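Local coordinates for protein ADP-ribosylating toxin CARDS (Mycoplasma pneumoniae, PDB 4TLV) that transfers the ADP-ribosyl group from NAD+ to target proteins and acts as a vacuolating cytotoxin, the main virulence factor of this respiratory pathogen, at residues D31-F36 / Q195-T200; S47-T52 / E134-G139. All coordinates share one frame; numbering follows the deposited sequence.

Contact 1: D31-F36 / Q195-T200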
ATOM      1  N   ASP A  31      -0.277  10.737  26.633  1.00 14.83           N
ATOM      2  CA  ASP A  31      -1.459  10.007  27.102  1.00 17.42           C
ATOM      3  C   ASP A  31      -2.737  10.242  26.298  1.00 13.51           C
ATOM      4  O   ASP A  31      -3.833   9.877  26.748  1.00 16.09           O
ATOM      5  CB  ASP A  31      -1.716  10.247  28.608  1.00 21.05           C
ATOM      6  CG  ASP A  31      -1.890  11.717  28.967  1.00 32.50           C
ATOM      7  OD1 ASP A  31      -2.088  12.550  28.056  1.00 35.15           O
ATOM      8  OD2 ASP A  31      -1.836  12.044  30.190  1.00 46.12           O
ATOM      9  N   VAL A  32      -2.594  10.816  25.109  1.00 12.87           N
ATOM     10  CA  VAL A  32      -3.750  11.154  24.277  1.00 13.41           C
ATOM     11  C   VAL A  32      -4.115  10.039  23.290  1.00 14.58           C
ATOM     12  O   VAL A  32      -3.311   9.659  22.437  1.00 12.63           O
ATOM     13  CB  VAL A  32      -3.498  12.453  23.487  1.00 14.17           C
ATOM     14  CG1 VAL A  32      -4.720  12.816  22.606  1.00 19.10           C
ATOM     15  CG2 VAL A  32      -3.149  13.600  24.440  1.00 20.15           C
ATOM     16  N   ARG A  33      -5.331   9.521  23.403  1.00 11.35           N
ATOM     17  CA  ARG A  33      -5.793   8.461  22.509  1.00 13.64           C
ATOM     18  C   ARG A  33      -6.686   9.083  21.453  1.00 14.78           C
ATOM     19  O   ARG A  33      -7.903   8.969  21.509  1.00 15.63           O
ATOM     20  CB  ARG A  33      -6.535   7.356  23.282  1.00 12.16           C
ATOM     21  CG  ARG A  33      -5.662   6.541  24.209  1.00 12.14           C
ATOM     22  CD  ARG A  33      -6.483   5.640  25.122  1.00 13.69           C
ATOM     23  NE  ARG A  33      -6.852   4.346  24.544  1.00 12.52           N
ATOM     24  CZ  ARG A  33      -8.100   3.888  24.504  1.00 14.66           C
ATOM     25  NH1 ARG A  33      -9.094   4.635  24.964  1.00 14.89           N
ATOM     26  NH2 ARG A  33      -8.361   2.691  24.004  1.00 12.69           N
ATOM     27  N   ASN A  34      -6.080   9.777  20.495  1.00 11.80           N
ATOM     28  CA  ASN A  34      -6.853  10.452  19.459  1.00 13.79           C
ATOM     29  C   ASN A  34      -6.380   9.950  18.108  1.00 14.10           C
ATOM     30  O   ASN A  34      -5.237  10.210  17.719  1.00 11.74           O
ATOM     31  CB  ASN A  34      -6.668  11.975  19.565  1.00 15.56           C
ATOM     32  CG  ASN A  34      -7.527  12.736  18.583  1.00 19.45           C
ATOM     33  OD1 ASN A  34      -7.559  12.420  17.391  1.00 14.60           O
ATOM     34  ND2 ASN A  34      -8.228  13.766  19.080  1.00 19.75           N
ATOM     35  N   PHE A  35      -7.243   9.225  17.398  1.00 11.79           N
ATOM     36  CA  PHE A  35      -6.800   8.550  16.173  1.00 13.73           C
ATOM     37  C   PHE A  35      -6.360   9.547  15.092  1.00 11.16           C
ATOM     38  O   PHE A  35      -5.276   9.420  14.500  1.00 11.38           O
ATOM     39  CB  PHE A  35      -7.896   7.626  15.634  1.00 13.18           C
ATOM     40  CG  PHE A  35      -7.560   6.992  14.306  1.00 11.47           C
ATOM     41  CD1 PHE A  35      -6.632   5.969  14.232  1.00 11.73           C
ATOM     42  CD2 PHE A  35      -8.187   7.412  13.138  1.00 13.22           C
ATOM     43  CE1 PHE A  35      -6.329   5.379  13.006  1.00 12.46           C
ATOM     44  CE2 PHE A  35      -7.884   6.838  11.912  1.00 15.25           C
ATOM     45  CZ  PHE A  35      -6.948   5.815  11.851  1.00 12.20           C
ATOM     46  N   PHE A  36      -7.207  10.534  14.813  1.00 12.27           N
ATOM     47  CA  PHE A  36      -6.890  11.485  13.757  1.00 13.52           C
ATOM     48  C   PHE A  36      -5.636  12.310  14.051  1.00 13.26           C
ATOM     49  O   PHE A  36      -4.836  12.567  13.147  1.00 12.10           O
ATOM     50  CB  PHE A  36      -8.085  12.392  13.431  1.00 16.47           C
ATOM     51  CG  PHE A  36      -9.138  11.718  12.590  1.00 15.64           C
ATOM     52  CD1 PHE A  36      -9.048  11.725  11.210  1.00 24.85           C
ATOM     53  CD2 PHE A  36     -10.196  11.061  13.180  1.00 16.19           C
ATOM     54  CE1 PHE A  36     -10.016  11.093  10.430  1.00 25.43           C
ATOM     55  CE2 PHE A  36     -11.160  10.432  12.413  1.00 19.77           C
ATOM     56  CZ  PHE A  36     -11.073  10.452  11.043  1.00 18.54           C
ATOM     57  N   GLN A 195      -9.721  -6.343  14.486  1.00 12.67           N
ATOM     58  CA  GLN A 195     -10.813  -5.366  14.521  1.00 13.33           C
ATOM     59  C   GLN A 195     -10.329  -3.935  14.359  1.00 12.17           C
ATOM     60  O   GLN A 195      -9.202  -3.608  14.720  1.00 12.45           O
ATOM     61  CB  GLN A 195     -11.552  -5.453  15.853  1.00 15.24           C
ATOM     62  CG  GLN A 195     -11.751  -6.845  16.371  1.00 27.13           C
ATOM     63  CD  GLN A 195     -13.139  -7.314  16.149  1.00 32.33           C
ATOM     64  OE1 GLN A 195     -13.981  -7.219  17.040  1.00 34.21           O
ATOM     65  NE2 GLN A 195     -13.399  -7.845  14.962  1.00 35.44           N
ATOM     66  N   PRO A 196     -11.203  -3.062  13.841  1.00 12.47           N
ATOM     67  CA  PRO A 196     -10.898  -1.627  13.803  1.00 10.03           C
ATOM     68  C   PRO A 196     -10.875  -1.094  15.222  1.00 11.92           C
ATOM     69  O   PRO A 196     -11.646  -1.547  16.093  1.00 11.44           O
ATOM     70  CB  PRO A 196     -12.085  -1.006  13.054  1.00 11.94           C
ATOM     71  CG  PRO A 196     -13.082  -2.073  12.863  1.00 11.87           C
ATOM     72  CD  PRO A 196     -12.544  -3.389  13.326  1.00 15.77           C
ATOM     73  N   TRP A 197      -9.992  -0.138  15.465  1.00  9.67           N
ATOM     74  CA  TRP A 197      -9.861   0.445  16.797  1.00 10.74           C
ATOM     75  C   TRP A 197     -11.005   1.416  17.108  1.00 10.65           C
ATOM     76  O   TRP A 197     -11.423   2.187  16.248  1.00 10.49           O
ATOM     77  CB  TRP A 197      -8.545   1.213  16.897  1.00 10.14           C
ATOM     78  CG  TRP A 197      -8.335   1.794  18.240  1.00 10.20           C
ATOM     79  CD1 TRP A 197      -7.817   1.160  19.343  1.00 11.65           C
ATOM     80  CD2 TRP A 197      -8.628   3.138  18.646  1.00 11.31           C
ATOM     81  NE1 TRP A 197      -7.781   2.034  20.410  1.00 11.30           N
ATOM     82  CE2 TRP A 197      -8.270   3.252  20.011  1.00 13.13           C
ATOM     83  CE3 TRP A 197      -9.162   4.251  17.996  1.00 11.37           C
ATOM     84  CZ2 TRP A 197      -8.421   4.436  20.727  1.00 12.87           C
ATOM     85  CZ3 TRP A 197      -9.315   5.436  18.716  1.00 13.24           C
ATOM     86  CH2 TRP A 197      -8.949   5.508  20.064  1.00 10.15           C
ATOM     87  N   LEU A 198     -11.494   1.379  18.343  1.00 11.95           N
ATOM     88  CA  LEU A 198     -12.368   2.421  18.884  1.00 12.07           C
ATOM     89  C   LEU A 198     -11.917   2.572  20.329  1.00 12.48           C
ATOM     90  O   LEU A 198     -11.349   1.644  20.890  1.00 11.11           O
ATOM     91  CB  LEU A 198     -13.844   1.995  18.846  1.00 11.77           C
ATOM     92  CG  LEU A 198     -14.537   2.084  17.477  1.00 16.13           C
ATOM     93  CD1 LEU A 198     -15.995   1.688  17.608  1.00 24.19           C
ATOM     94  CD2 LEU A 198     -14.410   3.478  16.867  1.00 21.59           C
ATOM     95  N   PRO A 199     -12.177   3.736  20.936  1.00 14.78           N
ATOM     96  CA  PRO A 199     -11.614   4.060  22.251  1.00 13.66           C
ATOM     97  C   PRO A 199     -12.308   3.387  23.430  1.00 16.54           C
ATOM     98  O   PRO A 199     -11.722   3.377  24.517  1.00 15.50           O
ATOM     99  CB  PRO A 199     -11.822   5.578  22.343  1.00 16.54           C
ATOM    100  CG  PRO A 199     -13.041   5.816  21.538  1.00 17.44           C
ATOM    101  CD  PRO A 199     -12.863   4.896  20.337  1.00 15.54           C
ATOM    102  N   THR A 200     -13.519   2.860  23.233  1.00 13.79           N
ATOM    103  CA  THR A 200     -14.288   2.303  24.347  1.00 13.27           C
ATOM    104  C   THR A 200     -14.708   0.864  24.040  1.00 16.02           C
ATOM    105  O   THR A 200     -14.679   0.439  22.889  1.00 18.33           O
ATOM    106  CB  THR A 200     -15.541   3.173  24.638  1.00 15.80           C
ATOM    107  OG1 THR A 200     -16.417   3.125  23.519  1.00 22.08           O
ATOM    108  CG2 THR A 200     -15.157   4.623  24.891  1.00 17.73           C
TER
HETATM  109  O   HOH W   1     -10.386   0.470  23.265  1.00 17.90           O
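R33 reaches across to W197 and P199 with the far half of its side chain. From CB the chain leaves with CG anti to the carbonyl carbon (chi1 -68°), CG lies against the ring of Y48, and a bend about CG–CD (chi3) turns the guanidinium toward W197. NE of R33 comes to 4.1 Å from W197 CZ2, and R33 CZ to 3.8 Å from that same carbon, which sits over one guanidinium face, offset toward its rim. The two planes stand 76° apart, which rules out a parallel stack. At the tip, NH1 of R33 gives P199 O a nearly straight hydrogen bond of 2.9 Å (166°), placed in both the guanidinium and carbonyl planes and on a lone pair. R33 NH2 adds a weak bond to P199 O, donates to a water that donates in turn to L198 O, and forms a salt bridge to D138 outside the contact; D138 also accepts from W197 NE1. Deeper in, CB of F35 packs at 4.0 Å on W197 CZ3. This joins the N-terminal end of helix 35-40, where N34 is the N-cap, to the loop between strands 168-181 and 207-210 in the mono-ADP-ribosyltransferase domain.

Contact 2: S47-T52 / E134-G139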
ATOM      1  N   SER A  47       0.837  11.668  21.698  1.00 13.74           N
ATOM      2  CA  SER A  47       0.042  10.463  21.435  1.00 14.73           C
ATOM      3  C   SER A  47       0.352   9.267  22.341  1.00 14.18           C
ATOM      4  O   SER A  47       1.505   9.005  22.704  1.00 11.12           O
ATOM      5  CB  SER A  47       0.152  10.017  19.976  1.00 13.34           C
ATOM      6  OG  SER A  47      -0.772   8.967  19.725  1.00 12.75           O
ATOM      7  N   TYR A  48      -0.707   8.535  22.682  1.00 11.67           N
ATOM      8  CA  TYR A  48      -0.603   7.300  23.446  1.00 12.18           C
ATOM      9  C   TYR A  48      -0.296   6.147  22.504  1.00 10.84           C
ATOM     10  O   TYR A  48       0.007   5.068  22.945  1.00 10.54           O
ATOM     11  CB  TYR A  48      -1.950   7.007  24.115  1.00 10.11           C
ATOM     12  CG  TYR A  48      -1.943   5.861  25.100  1.00 10.89           C
ATOM     13  CD1 TYR A  48      -1.196   5.934  26.278  1.00 11.71           C
ATOM     14  CD2 TYR A  48      -2.731   4.731  24.886  1.00  9.46           C
ATOM     15  CE1 TYR A  48      -1.202   4.906  27.189  1.00 11.66           C
ATOM     16  CE2 TYR A  48      -2.753   3.691  25.802  1.00 13.36           C
ATOM     17  CZ  TYR A  48      -1.983   3.780  26.949  1.00 11.89           C
ATOM     18  OH  TYR A  48      -1.998   2.740  27.853  1.00 11.34           O
ATOM     19  N   PHE A  49      -0.394   6.391  21.196  1.00 10.17           N
ATOM     20  CA  PHE A  49      -0.235   5.326  20.221  1.00 10.16           C
ATOM     21  C   PHE A  49       1.217   5.239  19.758  1.00 13.09           C
ATOM     22  O   PHE A  49       1.838   6.268  19.498  1.00 14.31           O
ATOM     23  CB  PHE A  49      -1.127   5.591  19.007  1.00  9.54           C
ATOM     24  CG  PHE A  49      -2.602   5.671  19.335  1.00 12.82           C
ATOM     25  CD1 PHE A  49      -3.144   4.888  20.352  1.00 12.36           C
ATOM     26  CD2 PHE A  49      -3.447   6.517  18.621  1.00 13.06           C
ATOM     27  CE1 PHE A  49      -4.504   4.943  20.661  1.00 12.42           C
ATOM     28  CE2 PHE A  49      -4.812   6.574  18.916  1.00 12.78           C
ATOM     29  CZ  PHE A  49      -5.337   5.777  19.956  1.00 11.93           C
ATOM     30  N   ILE A  50       1.741   4.018  19.630  1.00 11.14           N
ATOM     31  CA  ILE A  50       3.098   3.825  19.090  1.00 12.59           C
ATOM     32  C   ILE A  50       3.029   3.209  17.691  1.00 11.63           C
ATOM     33  O   ILE A  50       2.346   2.213  17.482  1.00 11.10           O
ATOM     34  CB  ILE A  50       3.941   2.922  19.990  1.00 12.68           C
ATOM     35  CG1 ILE A  50       4.114   3.560  21.375  1.00 12.30           C
ATOM     36  CG2 ILE A  50       5.325   2.671  19.379  1.00 10.35           C
ATOM     37  CD1 ILE A  50       4.816   2.630  22.369  1.00 11.17           C
ATOM     38  N   SER A  51       3.751   3.795  16.737  1.00 11.52           N
ATOM     39  CA  SER A  51       3.670   3.339  15.345  1.00 11.36           C
ATOM     40  C   SER A  51       4.619   2.194  15.013  1.00 12.51           C
ATOM     41  O   SER A  51       5.762   2.146  15.478  1.00 10.45           O
ATOM     42  CB  SER A  51       3.939   4.501  14.383  1.00 12.04           C
ATOM     43  OG  SER A  51       5.221   5.056  14.669  1.00 19.36           O
ATOM     44  N   THR A  52       4.119   1.272  14.199  1.00 13.17           N
ATOM     45  CA  THR A  52       4.914   0.199  13.626  1.00 10.92           C
ATOM     46  C   THR A  52       4.369  -0.025  12.218  1.00 12.16           C
ATOM     47  O   THR A  52       3.328   0.512  11.844  1.00 10.80           O
ATOM     48  CB  THR A  52       4.750  -1.142  14.399  1.00 11.75           C
ATOM     49  OG1 THR A  52       3.419  -1.648  14.189  1.00 16.19           O
ATOM     50  CG2 THR A  52       5.011  -0.972  15.908  1.00 14.28           C
ATOM     51  N   GLU A 134       0.762   1.156   8.485  1.00 10.55           N
ATOM     52  CA  GLU A 134       0.879   1.350   9.938  1.00  8.53           C
ATOM     53  C   GLU A 134      -0.048   0.474  10.769  1.00  8.84           C
ATOM     54  O   GLU A 134      -1.245   0.402  10.524  1.00  8.58           O
ATOM     55  CB  GLU A 134       0.670   2.818  10.362  1.00  9.12           C
ATOM     56  CG  GLU A 134       0.742   2.973  11.903  1.00 12.63           C
ATOM     57  CD  GLU A 134       0.699   4.409  12.396  1.00 14.41           C
ATOM     58  OE1 GLU A 134       0.446   5.330  11.588  1.00 15.77           O
ATOM     59  OE2 GLU A 134       0.914   4.603  13.612  1.00 15.93           O
ATOM     60  N   TRP A 135       0.534  -0.200  11.749  1.00 10.13           N
ATOM     61  CA  TRP A 135      -0.227  -0.796  12.845  1.00  9.33           C
ATOM     62  C   TRP A 135       0.214   0.011  14.057  1.00 11.08           C
ATOM     63  O   TRP A 135       1.417   0.166  14.299  1.00 12.23           O
ATOM     64  CB  TRP A 135       0.153  -2.270  13.017  1.00  8.01           C
ATOM     65  CG  TRP A 135      -0.450  -3.157  11.969  1.00  9.15           C
ATOM     66  CD1 TRP A 135      -0.016  -3.328  10.694  1.00 11.71           C
ATOM     67  CD2 TRP A 135      -1.615  -3.983  12.119  1.00 11.84           C
ATOM     68  NE1 TRP A 135      -0.836  -4.216  10.029  1.00  8.77           N
ATOM     69  CE2 TRP A 135      -1.820  -4.633  10.888  1.00 10.97           C
ATOM     70  CE3 TRP A 135      -2.497  -4.240  13.185  1.00 10.36           C
ATOM     71  CZ2 TRP A 135      -2.871  -5.532  10.683  1.00 15.18           C
ATOM     72  CZ3 TRP A 135      -3.542  -5.113  12.978  1.00 12.13           C
ATOM     73  CH2 TRP A 135      -3.720  -5.759  11.729  1.00 10.56           C
ATOM     74  N   PHE A 136      -0.734   0.589  14.779  1.00  9.82           N
ATOM     75  CA  PHE A 136      -0.375   1.347  15.964  1.00  9.35           C
ATOM     76  C   PHE A 136      -0.741   0.545  17.195  1.00  9.60           C
ATOM     77  O   PHE A 136      -1.682  -0.255  17.160  1.00 10.66           O
ATOM     78  CB  PHE A 136      -1.027   2.738  15.974  1.00  9.69           C
ATOM     79  CG  PHE A 136      -2.539   2.726  16.060  1.00 12.22           C
ATOM     80  CD1 PHE A 136      -3.316   2.609  14.910  1.00 10.37           C
ATOM     81  CD2 PHE A 136      -3.183   2.876  17.287  1.00 13.46           C
ATOM     82  CE1 PHE A 136      -4.702   2.617  14.974  1.00 10.77           C
ATOM     83  CE2 PHE A 136      -4.581   2.890  17.353  1.00 13.17           C
ATOM     84  CZ  PHE A 136      -5.334   2.766  16.187  1.00 12.13           C
ATOM     85  N   THR A 137       0.009   0.740  18.279  1.00  9.64           N
ATOM     86  CA  THR A 137      -0.316   0.055  19.526  1.00  9.55           C
ATOM     87  C   THR A 137      -1.052   1.035  20.419  1.00 12.33           C
ATOM     88  O   THR A 137      -0.781   2.246  20.397  1.00 12.47           O
ATOM     89  CB  THR A 137       0.924  -0.475  20.249  1.00 14.16           C
ATOM     90  OG1 THR A 137       1.748   0.628  20.637  1.00 13.36           O
ATOM     91  CG2 THR A 137       1.723  -1.399  19.323  1.00 13.64           C
ATOM     92  N   ASP A 138      -2.013   0.509  21.166  1.00 12.00           N
ATOM     93  CA  ASP A 138      -2.808   1.322  22.068  1.00 12.05           C
ATOM     94  C   ASP A 138      -2.009   1.274  23.358  1.00 11.62           C
ATOM     95  O   ASP A 138      -2.270   0.451  24.246  1.00 10.29           O
ATOM     96  CB  ASP A 138      -4.197   0.695  22.225  1.00 10.94           C
ATOM     97  CG  ASP A 138      -5.192   1.607  22.918  1.00 14.81           C
ATOM     98  OD1 ASP A 138      -4.798   2.710  23.376  1.00 11.99           O
ATOM     99  OD2 ASP A 138      -6.375   1.215  23.000  1.00 15.01           O
ATOM    100  N   GLY A 139      -0.977   2.105  23.418  1.00 11.29           N
ATOM    101  CA  GLY A 139      -0.085   2.154  24.569  1.00 10.50           C
ATOM    102  C   GLY A 139       1.276   1.502  24.398  1.00 13.25           C
ATOM    103  O   GLY A 139       1.663   1.108  23.290  1.00 14.62           O
TER
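An antiparallel strand pair forms this contact: strand 49-53, at one border of a three-stranded sheet, runs beside the central strand 134-138, their short segments at 151°. I50 faces T137 and T52 faces W135 in hydrogen-bonded pairs, as with the 2.9 Å bond from T137 N to I50 O. F49–D138 and S51–F136 are the non-hydrogen-bonded pairs. W135 O is gripped twice by one residue, since T52 donates its backbone N and also its OG1, the latter at 2.7 Å from W135 O. With OG1 lying between the backbone N and carbonyl carbon (chi1 69°), the hydroxyl turns back onto the neighbouring strand.

The sequence at S51 and T52 is consistent with the Ser-Thr-Ser motif of pertussis-type ADP-ribosyltransferases, carried on this strand; R12 bonds to S51 O, as expected of the family's strand arginine. OE2 of E134 lies 3.1 Å from S51 CB, while its hydrogen bond goes to H38.

On the F49 and F136 face, the rings lie side by side and point the same way, centroids 4.6 Å apart and planes at 49°; F136 CE2 stands over the centre of the F49 ring. D138 OD1 lies in the planes of two rings at their edges, 3.3 Å from Y48 CD2 and 3.5 Å from F49 CE1, while the carboxylate's salt-bridge partner is R33. The Y48 ring covers the strand end: G139 CA makes a CH-pi contact over its face, 3.6 Å from the centroid. On the opposite face of the sheet from F49, T137 OG1 donates to G139 O at 2.7 Å, which ties the residue after the strand back to it, and the same OG1 touches I50 CB.

Contact 2 is nested inside the loop closed by contact 1: the chain runs through 31-36, 47-52, 134-139 and then 195-200, all within the mono-ADP-ribosyltransferase domain. The centres of the two contacts lie about 9 Å apart, and helix 35-40 leads on to strand 49-53. Three kinds of evidence join them: the salt bridge from R33 NH2 to D138 OD2 (2.7 Å), a probable backbone hydrogen bond between V32 O and Y48 N, and the edge-to-face packing of W197 with both F49 and F136. The loop 195-200 thus lays its tryptophan on the aromatic face of the three-stranded sheet, so late and early parts of the domain share one core.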